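Local coordinates for protein aspartate aminotransferase, cytoplasmic (Schizosaccharomyces pombe 972h-, PDB 6JPK) that catalyses the reversible transfer of an amino group from L-aspartate to 2-oxoglutarate, giving oxaloacetate and L-glutamate, with pyridoxal 5'-phosphate as cofactor, at residues A22-D27 against K32-V37; A39-D42 against K46-I49; R335-A340 against N393-A398; T360-A365 against Q399-A404; L376-S379 against R383-M386. The protein carries 1 engineered substitution. All blocks are in the same frame, centred on the assembly; numbering follows the deposited sequence.

Interaction 1: A22-D27 against K32-V37; sequences AQYHQD and KVNMSV
The phenol ring of Y24 lies between N34 and K32. CB of N34 sits over the ring centre on one face, 3.6 Å from the centroid of the Y24 ring, a CH-pi contact. On the opposite face CE of K32 lies nearer the rim, and NZ of K32 makes a cation-pi contact 4.5 Å from the Y24 centroid. At the ring edge, in plane, are N of V33 and CE1 of H25. With chi1 near 171° the ring of Y24 swings off the helix toward strand 33-34. Y24 is in the last turn of helix 16-26, and the contact joins this helix end to a short strand that pairs in parallel with 376-377. NZ of K32 donates to O of Y24 at 2.7 Å and to O of D27 at 2.8 Å, so the ammonium group binds carbonyls at the C-terminal end of the helix. O of Y24 also takes N of D27, from the other face of its plane. The carboxylate of D27 turns to Y377 and H375. A water links OH of Y24 to O of K32. N34 closes an Asx turn: its OD1 accepts from N and OG of S36.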
# COMPACT_ATOMS: atom_id res chain seq x y z
N ALA A 22 21.10 -5.97 -13.27
CA ALA A 22 21.45 -5.66 -14.66
C ALA A 22 22.73 -6.37 -15.08
O ALA A 22 22.82 -6.90 -16.19
CB ALA A 22 21.61 -4.15 -14.85
N GLN A 23 23.73 -6.38 -14.20
CA GLN A 23 25.00 -7.00 -14.58
C GLN A 23 24.88 -8.52 -14.64
O GLN A 23 25.44 -9.15 -15.54
CB GLN A 23 26.09 -6.60 -13.60
CG GLN A 23 26.27 -5.10 -13.46
CD GLN A 23 27.24 -4.74 -12.36
OE1 GLN A 23 26.85 -4.40 -11.25
NE2 GLN A 23 28.53 -4.83 -12.67
N TYR A 24 24.15 -9.12 -13.70
CA TYR A 24 23.87 -10.55 -13.78
C TYR A 24 23.23 -10.89 -15.13
O TYR A 24 23.63 -11.86 -15.79
CB TYR A 24 22.95 -10.97 -12.62
CG TYR A 24 22.43 -12.38 -12.77
CD1 TYR A 24 23.22 -13.47 -12.40
CD2 TYR A 24 21.17 -12.64 -13.30
CE1 TYR A 24 22.76 -14.78 -12.55
CE2 TYR A 24 20.70 -13.94 -13.46
CZ TYR A 24 21.50 -15.00 -13.08
OH TYR A 24 21.05 -16.30 -13.22
N HIS A 25 22.24 -10.10 -15.55
CA HIS A 25 21.47 -10.47 -16.73
C HIS A 25 22.28 -10.32 -18.01
O HIS A 25 22.04 -11.06 -18.98
CB HIS A 25 20.18 -9.66 -16.80
CG HIS A 25 19.18 -10.07 -15.76
ND1 HIS A 25 18.70 -11.36 -15.67
CD2 HIS A 25 18.59 -9.38 -14.76
CE1 HIS A 25 17.85 -11.44 -14.66
NE2 HIS A 25 17.76 -10.25 -14.10
N GLN A 26 23.26 -9.41 -18.03
CA GLN A 26 24.10 -9.24 -19.21
C GLN A 26 25.21 -10.29 -19.32
O GLN A 26 25.77 -10.47 -20.41
CB GLN A 26 24.73 -7.83 -19.21
N ASP A 27 25.54 -10.97 -18.23
CA ASP A 27 26.60 -11.97 -18.26
C ASP A 27 26.18 -13.17 -19.11
O ASP A 27 25.11 -13.74 -18.91
CB ASP A 27 26.92 -12.42 -16.82
CG ASP A 27 28.19 -13.23 -16.72
OD1 ASP A 27 28.45 -14.06 -17.62
OD2 ASP A 27 28.95 -13.03 -15.75
N LYS A 32 26.75 -18.69 -14.46
CA LYS A 32 26.50 -17.54 -13.60
C LYS A 32 25.46 -17.87 -12.54
O LYS A 32 24.58 -18.71 -12.73
CB LYS A 32 26.06 -16.34 -14.42
CG LYS A 32 24.74 -16.51 -15.18
CD LYS A 32 24.42 -15.22 -15.95
CE LYS A 32 22.99 -15.16 -16.46
NZ LYS A 32 22.82 -13.95 -17.31
N VAL A 33 25.59 -17.22 -11.38
CA VAL A 33 24.68 -17.41 -10.25
C VAL A 33 24.31 -16.03 -9.70
O VAL A 33 25.19 -15.19 -9.48
CB VAL A 33 25.31 -18.27 -9.14
CG1 VAL A 33 24.30 -18.53 -7.99
CG2 VAL A 33 25.85 -19.59 -9.70
N ASN A 34 23.02 -15.80 -9.48
CA ASN A 34 22.56 -14.57 -8.82
C ASN A 34 22.42 -14.88 -7.34
O ASN A 34 21.48 -15.56 -6.91
CB ASN A 34 21.24 -14.07 -9.41
CG ASN A 34 20.86 -12.70 -8.86
OD1 ASN A 34 21.39 -12.24 -7.85
ND2 ASN A 34 19.94 -12.03 -9.54
N MET A 35 23.35 -14.38 -6.53
CA MET A 35 23.30 -14.59 -5.10
C MET A 35 22.82 -13.36 -4.35
O MET A 35 23.16 -13.16 -3.19
CB MET A 35 24.65 -15.05 -4.57
CG MET A 35 24.84 -16.55 -4.72
SD MET A 35 26.52 -16.89 -5.19
CE MET A 35 27.36 -16.60 -3.64
N SER A 36 22.03 -12.52 -5.01
CA SER A 36 21.46 -11.35 -4.36
C SER A 36 19.94 -11.39 -4.32
O SER A 36 19.32 -10.40 -3.90
CB SER A 36 21.94 -10.08 -5.07
OG SER A 36 21.38 -10.02 -6.36
N VAL A 37 19.32 -12.50 -4.72
CA VAL A 37 17.86 -12.57 -4.81
C VAL A 37 17.28 -12.57 -3.40
O VAL A 37 17.65 -13.39 -2.56
CB VAL A 37 17.40 -13.81 -5.61
CG1 VAL A 37 18.09 -13.87 -6.97
CG2 VAL A 37 17.60 -15.13 -4.86
O HOH W 1 21.86 -19.18 -12.25

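Interaction 2: A39-D42 against K46-I49; sequences AYRD and KPWI
R41 lays its guanidinium group over the ring of P47. CG of P47 sits over the centre of one face, 3.8 Å from CZ of R41. The two segments belong to the irregular loop between strand 33-34 and helix 51-62, which doubles back here at the subunit interface. R41 bends at chi2 (-68°), which folds the chain back so that its CD comes 3.5 Å from N of P47. Its NH1 donates to O of Y40 from above the carbonyl plane, and also forms a salt bridge with E69 of the second subunit. Two bonds tie D42 to K46. N of D42 donates to O of K46 at 3.0 Å, and N of K46 meets OD1 of D42 at 3.2 Å, from above the carboxylate plane. OD1 of D42 also pairs with OG1 of T44. The side chains of Y40 and W48 run side by side; their ring planes are 66° apart, an oblique pair, with CE2 of Y40 3.8 Å from CE3 of W48. One water joins O of Y40 to N of W48. Another donates to OD2 of D42 and to O of P47, the latter at 2.7 Å.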
# COMPACT_ATOMS: atom_id res chain seq x y z
N ALA A 39 14.42 -13.39 -2.07
CA ALA A 39 13.21 -14.17 -1.91
C ALA A 39 13.57 -15.65 -1.98
O ALA A 39 14.56 -16.03 -2.62
CB ALA A 39 12.17 -13.82 -2.98
N TYR A 40 12.76 -16.49 -1.34
CA TYR A 40 13.07 -17.91 -1.30
C TYR A 40 13.03 -18.53 -2.70
O TYR A 40 12.21 -18.17 -3.55
CB TYR A 40 12.11 -18.66 -0.36
CG TYR A 40 12.40 -20.15 -0.30
CD1 TYR A 40 13.45 -20.63 0.48
CD2 TYR A 40 11.67 -21.07 -1.05
CE1 TYR A 40 13.75 -21.98 0.53
CE2 TYR A 40 11.96 -22.44 -1.01
CZ TYR A 40 13.00 -22.88 -0.21
OH TYR A 40 13.32 -24.22 -0.16
N ARG A 41 13.93 -19.49 -2.93
CA ARG A 41 13.98 -20.29 -4.15
C ARG A 41 14.15 -21.75 -3.74
O ARG A 41 14.77 -22.04 -2.71
CB ARG A 41 15.15 -19.86 -5.08
CG ARG A 41 15.08 -18.40 -5.55
CD ARG A 41 13.88 -18.26 -6.49
NE ARG A 41 13.76 -16.95 -7.12
CZ ARG A 41 12.93 -15.99 -6.73
NH1 ARG A 41 12.13 -16.17 -5.67
NH2 ARG A 41 12.88 -14.85 -7.39
N ASP A 42 13.60 -22.66 -4.53
CA ASP A 42 13.72 -24.08 -4.22
C ASP A 42 15.06 -24.62 -4.76
O ASP A 42 15.92 -23.87 -5.22
CB ASP A 42 12.50 -24.84 -4.76
CG ASP A 42 12.42 -24.87 -6.28
OD1 ASP A 42 13.42 -24.60 -6.98
OD2 ASP A 42 11.33 -25.18 -6.80
N LYS A 46 13.96 -21.87 -8.51
CA LYS A 46 12.69 -21.27 -8.95
C LYS A 46 11.88 -20.76 -7.77
O LYS A 46 11.97 -21.32 -6.67
CB LYS A 46 11.80 -22.27 -9.72
CG LYS A 46 12.27 -22.61 -11.11
CD LYS A 46 12.32 -21.39 -12.04
CE LYS A 46 10.92 -20.90 -12.45
NZ LYS A 46 10.17 -21.86 -13.29
N PRO A 47 11.04 -19.75 -7.98
CA PRO A 47 10.07 -19.37 -6.95
C PRO A 47 9.25 -20.57 -6.53
O PRO A 47 8.97 -21.46 -7.34
CB PRO A 47 9.22 -18.30 -7.65
CG PRO A 47 10.15 -17.71 -8.71
CD PRO A 47 10.92 -18.92 -9.20
N TRP A 48 8.90 -20.62 -5.26
CA TRP A 48 8.27 -21.80 -4.68
C TRP A 48 7.02 -21.38 -3.92
O TRP A 48 7.13 -20.78 -2.85
CB TRP A 48 9.25 -22.54 -3.76
CG TRP A 48 8.78 -23.90 -3.32
CD1 TRP A 48 8.65 -25.01 -4.08
CD2 TRP A 48 8.40 -24.27 -1.98
NE1 TRP A 48 8.20 -26.06 -3.32
CE2 TRP A 48 8.04 -25.63 -2.02
CE3 TRP A 48 8.32 -23.59 -0.76
CZ2 TRP A 48 7.62 -26.33 -0.89
CZ3 TRP A 48 7.89 -24.28 0.36
CH2 TRP A 48 7.55 -25.64 0.29
N ILE A 49 5.85 -21.70 -4.45
CA ILE A 49 4.60 -21.43 -3.74
C ILE A 49 4.41 -22.51 -2.68
O ILE A 49 4.48 -23.71 -2.97
CB ILE A 49 3.41 -21.37 -4.71
CG1 ILE A 49 3.64 -20.30 -5.78
CG2 ILE A 49 2.12 -21.06 -3.94
CD1 ILE A 49 2.68 -20.43 -6.96
O HOH W 2 9.52 -18.20 -3.64
O HOH W 3 9.19 -24.13 -7.55

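Interaction 3: R335-A340 against N393-A398; sequences RDSLVA and NVEHVA
S337 turns its hydroxyl toward E395 by placing OG anti to its own carbonyl carbon (chi1 -70°). E395 answers with a chain bent at chi2 (61°), which brings its carboxylate across the gap between the two helices. OG of S337 then donates to OE2 of E395. The modelled distance between these two oxygens is 2.4 Å, very short, so its exact length is doubtful. CB of S337 is also close to the carboxylate. OE1 of E395 has a different partner, R333, with which it forms a salt bridge. R333 is one turn before S337 on the same helix, so the carboxylate is held by two residues of helix 310-340. The salt bridge to R333 would favour the charged carboxylate.

Beside the polar pair the packing is close and mostly apolar. CB of A398 meets CB of S337 at 3.5 Å. Neither side chain is bulky, and the backbones come near each other here: CA of L338 and CA of A398 are 6.1 Å apart. CD2 of L338 lies 3.7 Å from O of A398. L338 is buried and its side chain also touches W347. L334 continues the apolar surface, touching V397 and A398.

The axes of the two short segments pass 9.4 Å apart and cross at -45°. This is helix-on-helix packing, joining the C-terminal end of the long helix 310-340 to the start of helix 394-407, in the small domain of the aminotransferase fold.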
# COMPACT_ATOMS: atom_id res chain seq x y z
N ARG A 335 29.78 -24.50 3.99
CA ARG A 335 30.80 -24.57 5.04
C ARG A 335 31.63 -25.84 4.92
O ARG A 335 32.87 -25.80 5.03
CB ARG A 335 30.15 -24.49 6.42
CG ARG A 335 31.17 -24.60 7.57
CD ARG A 335 30.69 -25.53 8.68
NE ARG A 335 31.68 -25.75 9.72
CZ ARG A 335 32.39 -26.88 9.86
NH1 ARG A 335 32.20 -27.89 9.03
NH2 ARG A 335 33.27 -27.00 10.85
N ASP A 336 30.98 -26.99 4.70
CA ASP A 336 31.71 -28.25 4.62
C ASP A 336 32.70 -28.25 3.47
O ASP A 336 33.78 -28.84 3.58
CB ASP A 336 30.75 -29.43 4.49
CG ASP A 336 30.05 -29.75 5.81
OD1 ASP A 336 30.37 -29.11 6.83
OD2 ASP A 336 29.18 -30.65 5.81
N SER A 337 32.36 -27.61 2.35
CA SER A 337 33.29 -27.60 1.22
C SER A 337 34.47 -26.67 1.48
O SER A 337 35.60 -26.98 1.09
CB SER A 337 32.58 -27.19 -0.07
OG SER A 337 31.69 -28.20 -0.49
N LEU A 338 34.22 -25.53 2.12
CA LEU A 338 35.30 -24.62 2.48
C LEU A 338 36.26 -25.26 3.48
O LEU A 338 37.48 -25.05 3.40
CB LEU A 338 34.72 -23.32 3.04
CG LEU A 338 33.90 -22.49 2.05
CD1 LEU A 338 33.21 -21.34 2.77
CD2 LEU A 338 34.80 -21.97 0.95
N VAL A 339 35.73 -26.03 4.43
CA VAL A 339 36.59 -26.76 5.36
C VAL A 339 37.41 -27.80 4.60
O VAL A 339 38.64 -27.90 4.76
CB VAL A 339 35.75 -27.40 6.48
CG1 VAL A 339 36.58 -28.43 7.26
CG2 VAL A 339 35.22 -26.33 7.43
N ALA A 340 36.75 -28.57 3.73
CA ALA A 340 37.44 -29.62 2.98
C ALA A 340 38.50 -29.05 2.06
O ALA A 340 39.56 -29.66 1.86
CB ALA A 340 36.42 -30.43 2.17
N ASN A 393 24.80 -25.63 -7.99
CA ASN A 393 25.81 -24.58 -8.01
C ASN A 393 26.63 -24.41 -6.72
O ASN A 393 27.57 -23.61 -6.72
CB ASN A 393 25.17 -23.22 -8.37
CG ASN A 393 24.11 -22.76 -7.36
OD1 ASN A 393 24.15 -23.09 -6.17
ND2 ASN A 393 23.16 -21.96 -7.85
N VAL A 394 26.32 -25.15 -5.65
CA VAL A 394 26.96 -24.85 -4.37
C VAL A 394 28.45 -25.20 -4.39
O VAL A 394 29.27 -24.53 -3.75
CB VAL A 394 26.23 -25.55 -3.20
CG1 VAL A 394 26.27 -27.07 -3.33
CG2 VAL A 394 26.81 -25.10 -1.86
N GLU A 395 28.85 -26.23 -5.15
CA GLU A 395 30.27 -26.54 -5.26
C GLU A 395 31.01 -25.50 -6.10
O GLU A 395 32.15 -25.14 -5.78
CB GLU A 395 30.44 -27.94 -5.84
CG GLU A 395 31.44 -28.79 -5.08
CD GLU A 395 31.04 -29.01 -3.63
OE1 GLU A 395 29.84 -29.25 -3.36
OE2 GLU A 395 31.93 -28.93 -2.76
N HIS A 396 30.39 -25.03 -7.17
CA HIS A 396 30.95 -23.91 -7.92
C HIS A 396 31.16 -22.69 -7.01
O HIS A 396 32.20 -22.04 -7.08
CB HIS A 396 30.03 -23.59 -9.10
CG HIS A 396 30.44 -22.40 -9.91
ND1 HIS A 396 31.55 -22.40 -10.73
CD2 HIS A 396 29.88 -21.17 -10.05
CE1 HIS A 396 31.66 -21.23 -11.33
NE2 HIS A 396 30.66 -20.46 -10.94
N VAL A 397 30.19 -22.40 -6.13
CA VAL A 397 30.31 -21.25 -5.23
C VAL A 397 31.45 -21.46 -4.22
O VAL A 397 32.26 -20.55 -3.98
CB VAL A 397 28.97 -20.99 -4.52
CG1 VAL A 397 29.14 -19.91 -3.41
CG2 VAL A 397 27.92 -20.58 -5.54
N ALA A 398 31.52 -22.64 -3.61
CA ALA A 398 32.61 -22.93 -2.68
C ALA A 398 33.97 -22.81 -3.36
O ALA A 398 34.92 -22.26 -2.78
CB ALA A 398 32.45 -24.33 -2.10

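Interaction 4: T360-A365 against Q399-A404; sequences TGLTPA and QAFNHA
Apolar contact across the segments is carried by L362, T360 and F401. CD1 of L362 lies over one face of the F401 ring, offset toward the rim. It is 3.7 Å from the ring centroid and 14° off the normal, a CH-pi contact. The two side chains cross at about a right angle, so L362 meets the ring with a methyl tip rather than along its length. CG2 of T360 comes to another part of the ring, 3.9 Å from CE2 of F401. The first torsion of T360 (chi1 60°) gives its two branches separate tasks: CG2 goes to the ring and OG1 stays with the backbone.

Polar bonds shape the loop rather than bridge the contact. OG1 of T360 accepts from N of L362 at 3.2 Å, an ST turn. The same hydroxyl is bonded to O of G382. O of T360 pairs with the imidazole of H349. T363 is the N-cap residue of helix 364-374.

All three touching residues are buried. F401 comes from helix 394-407, while T360 and L362 come from the loop between strand 357-359 and helix 364-374. C370 of that helix, L376 of strand 376-377 and M35 also pack on F401, and F378 packs on L362.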
# COMPACT_ATOMS: atom_id res chain seq x y z
N THR A 360 29.27 -13.26 4.47
CA THR A 360 30.30 -14.27 4.25
C THR A 360 31.64 -13.89 4.86
O THR A 360 32.46 -14.77 5.15
CB THR A 360 30.50 -14.51 2.75
OG1 THR A 360 30.90 -13.27 2.13
CG2 THR A 360 29.20 -15.01 2.09
N GLY A 361 31.90 -12.59 5.02
CA GLY A 361 33.20 -12.10 5.41
C GLY A 361 34.13 -11.78 4.25
O GLY A 361 35.27 -11.36 4.49
N LEU A 362 33.70 -11.99 3.01
CA LEU A 362 34.56 -11.66 1.88
C LEU A 362 34.72 -10.15 1.75
O LEU A 362 33.83 -9.38 2.11
CB LEU A 362 33.97 -12.22 0.58
CG LEU A 362 33.78 -13.74 0.53
CD1 LEU A 362 33.31 -14.19 -0.84
CD2 LEU A 362 35.06 -14.43 0.89
N THR A 363 35.88 -9.74 1.24
CA THR A 363 36.20 -8.33 1.02
C THR A 363 35.71 -7.89 -0.35
O THR A 363 35.40 -8.72 -1.20
CB THR A 363 37.72 -8.12 1.12
OG1 THR A 363 38.35 -8.84 0.05
CG2 THR A 363 38.27 -8.61 2.44
N PRO A 364 35.64 -6.58 -0.61
CA PRO A 364 35.22 -6.13 -1.94
C PRO A 364 36.08 -6.67 -3.07
O PRO A 364 35.54 -7.02 -4.13
CB PRO A 364 35.30 -4.60 -1.85
CG PRO A 364 35.12 -4.30 -0.40
CD PRO A 364 35.82 -5.43 0.31
N ALA A 365 37.40 -6.74 -2.88
CA ALA A 365 38.25 -7.33 -3.92
C ALA A 365 37.89 -8.80 -4.15
O ALA A 365 37.86 -9.27 -5.30
CB ALA A 365 39.73 -7.19 -3.55
N GLN A 399 34.09 -23.31 -4.59
CA GLN A 399 35.36 -23.24 -5.30
C GLN A 399 35.76 -21.79 -5.55
O GLN A 399 36.94 -21.44 -5.45
CB GLN A 399 35.27 -24.01 -6.61
CG GLN A 399 35.16 -25.53 -6.45
CD GLN A 399 36.51 -26.21 -6.27
OE1 GLN A 399 37.56 -25.62 -6.54
NE2 GLN A 399 36.48 -27.46 -5.82
N ALA A 400 34.77 -20.94 -5.90
CA ALA A 400 35.03 -19.52 -6.11
C ALA A 400 35.53 -18.86 -4.84
O ALA A 400 36.53 -18.12 -4.87
CB ALA A 400 33.75 -18.82 -6.58
N PHE A 401 34.82 -19.07 -3.72
CA PHE A 401 35.23 -18.48 -2.45
C PHE A 401 36.64 -18.94 -2.08
O PHE A 401 37.49 -18.13 -1.68
CB PHE A 401 34.24 -18.85 -1.34
CG PHE A 401 32.90 -18.14 -1.42
CD1 PHE A 401 32.54 -17.39 -2.53
CD2 PHE A 401 32.01 -18.21 -0.36
CE1 PHE A 401 31.31 -16.74 -2.60
CE2 PHE A 401 30.77 -17.56 -0.42
CZ PHE A 401 30.42 -16.82 -1.54
N ASN A 402 36.89 -20.25 -2.20
CA ASN A 402 38.21 -20.78 -1.86
C ASN A 402 39.29 -20.08 -2.67
O ASN A 402 40.29 -19.61 -2.12
CB ASN A 402 38.24 -22.29 -2.11
CG ASN A 402 39.62 -22.89 -1.90
OD1 ASN A 402 40.14 -22.89 -0.79
ND2 ASN A 402 40.21 -23.40 -2.98
N HIS A 403 39.08 -19.98 -3.99
CA HIS A 403 40.07 -19.35 -4.85
C HIS A 403 40.24 -17.87 -4.50
O HIS A 403 41.37 -17.37 -4.38
CB HIS A 403 39.64 -19.52 -6.31
CG HIS A 403 40.70 -19.17 -7.31
ND1 HIS A 403 40.52 -19.36 -8.66
CD2 HIS A 403 41.93 -18.63 -7.15
CE1 HIS A 403 41.61 -18.95 -9.30
NE2 HIS A 403 42.48 -18.50 -8.41
N ALA A 404 39.13 -17.16 -4.32
CA ALA A 404 39.18 -15.72 -4.04
C ALA A 404 39.94 -15.43 -2.75
O ALA A 404 40.78 -14.53 -2.70
CB ALA A 404 37.76 -15.15 -3.98

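Interaction 5: L376-S379 against R383-M386; sequences LYFS and RISM
F378 leaves the backbone with CB 3.5 Å from O of R383. Its CG stands between the backbone N and the carbonyl carbon (chi1 57°), and this carries the ring alongside I384. CG meets CG2 of I384 at 3.6 Å. CD2 comes closer to the same methyl, 3.3 Å from CG2 of I384, a tight fit. CE2 is the last ring atom to touch I384. O of R383 lies at the edge of the ring, near its plane. Beyond the segments the ring packs on V367 and C370 of helix 364-374.

The backbones are joined only loosely. N of S379 makes a weak bond to O of R383, at 3.5 Å. A water also bridges the two segments: it donates to O of R383 at 2.6 Å and accepts from N of S379 and from NH2 of R383. OG of S379 lies 3.5 Å from NH2 of R383. The R383 chain is bent at chi3 (65°), which turns its guanidinium group back toward S379 and this water.

Strand 383-385 pairs antiparallel with 357-359. By similarity R383 binds L-aspartate, consistent with the arginine that takes the substrate's alpha-carboxylate in aminotransferases of this family.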
# COMPACT_ATOMS: atom_id res chain seq x y z
N LEU A 376 29.68 -15.01 -10.16
CA LEU A 376 28.80 -14.92 -9.00
C LEU A 376 28.48 -13.47 -8.74
O LEU A 376 29.39 -12.64 -8.64
CB LEU A 376 29.46 -15.51 -7.75
CG LEU A 376 30.10 -16.88 -7.88
CD1 LEU A 376 30.57 -17.31 -6.52
CD2 LEU A 376 29.11 -17.89 -8.47
N TYR A 377 27.19 -13.17 -8.59
CA TYR A 377 26.71 -11.80 -8.44
C TYR A 377 26.11 -11.61 -7.04
O TYR A 377 25.06 -12.18 -6.73
CB TYR A 377 25.70 -11.48 -9.56
CG TYR A 377 26.44 -11.34 -10.88
CD1 TYR A 377 26.80 -12.47 -11.64
CD2 TYR A 377 26.83 -10.09 -11.33
CE1 TYR A 377 27.50 -12.32 -12.83
CE2 TYR A 377 27.51 -9.94 -12.50
CZ TYR A 377 27.85 -11.04 -13.24
OH TYR A 377 28.56 -10.83 -14.40
N PHE A 378 26.80 -10.84 -6.20
CA PHE A 378 26.34 -10.54 -4.85
C PHE A 378 27.00 -9.24 -4.39
O PHE A 378 27.88 -8.69 -5.06
CB PHE A 378 26.58 -11.71 -3.88
CG PHE A 378 28.02 -12.18 -3.76
CD1 PHE A 378 28.63 -12.92 -4.77
CD2 PHE A 378 28.75 -11.93 -2.60
CE1 PHE A 378 29.94 -13.37 -4.64
CE2 PHE A 378 30.06 -12.39 -2.46
CZ PHE A 378 30.66 -13.11 -3.48
N SER A 379 26.55 -8.76 -3.23
CA SER A 379 26.88 -7.42 -2.77
C SER A 379 28.35 -7.31 -2.37
O SER A 379 28.95 -8.25 -1.85
CB SER A 379 26.02 -7.03 -1.56
OG SER A 379 24.64 -7.32 -1.78
N ARG A 383 27.53 -9.77 1.48
CA ARG A 383 26.24 -10.39 1.74
C ARG A 383 25.85 -11.29 0.58
O ARG A 383 25.88 -10.87 -0.58
CB ARG A 383 25.15 -9.34 1.96
CG ARG A 383 23.79 -9.96 2.32
CD ARG A 383 22.61 -9.10 1.91
NE ARG A 383 22.53 -8.97 0.46
CZ ARG A 383 21.41 -8.73 -0.21
NH1 ARG A 383 20.26 -8.60 0.43
NH2 ARG A 383 21.45 -8.64 -1.54
N ILE A 384 25.46 -12.54 0.88
CA ILE A 384 24.84 -13.41 -0.11
C ILE A 384 23.45 -13.83 0.36
O ILE A 384 23.14 -13.88 1.55
CB ILE A 384 25.67 -14.67 -0.42
CG1 ILE A 384 25.84 -15.54 0.82
CG2 ILE A 384 27.03 -14.27 -1.03
CD1 ILE A 384 26.42 -16.93 0.50
N SER A 385 22.61 -14.13 -0.61
CA SER A 385 21.34 -14.79 -0.34
C SER A 385 21.54 -16.30 -0.47
O SER A 385 21.94 -16.80 -1.53
CB SER A 385 20.27 -14.31 -1.30
OG SER A 385 19.14 -15.14 -1.20
N MET A 386 21.28 -17.02 0.62
CA MET A 386 21.41 -18.47 0.57
C MET A 386 20.39 -19.10 -0.37
O MET A 386 20.60 -20.23 -0.82
CB MET A 386 21.27 -19.08 1.97
CG MET A 386 22.34 -18.66 2.98
SD MET A 386 24.01 -19.17 2.50
CE MET A 386 23.76 -20.92 2.22
O HOH W 4 24.02 -10.23 -2.21

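Overall arrangement
Interactions 1, 3, 4 and 5 form one connected block; interaction 2 only adjoins interaction 1 in sequence. M35 is a shared core residue: its CE reaches CG2 of I384 at 3.5 Å, CZ of F401 at 3.7 Å and CG1 of V397 at 3.8 Å. Interactions 1 and 5 also share the parallel pair 33-34 and 376-377, and O of V37 probably bonds OG of S385 at 2.7 Å. Helix 394-407 serves both 3 and 4. The substrate site, placed by similarity, touches this block at R383, whose side chain is about 5 Å from that of N191. In interaction 2, the Y40 side chain is about 6 Å from that of K255, which by similarity carries the cofactor, though none is attached here.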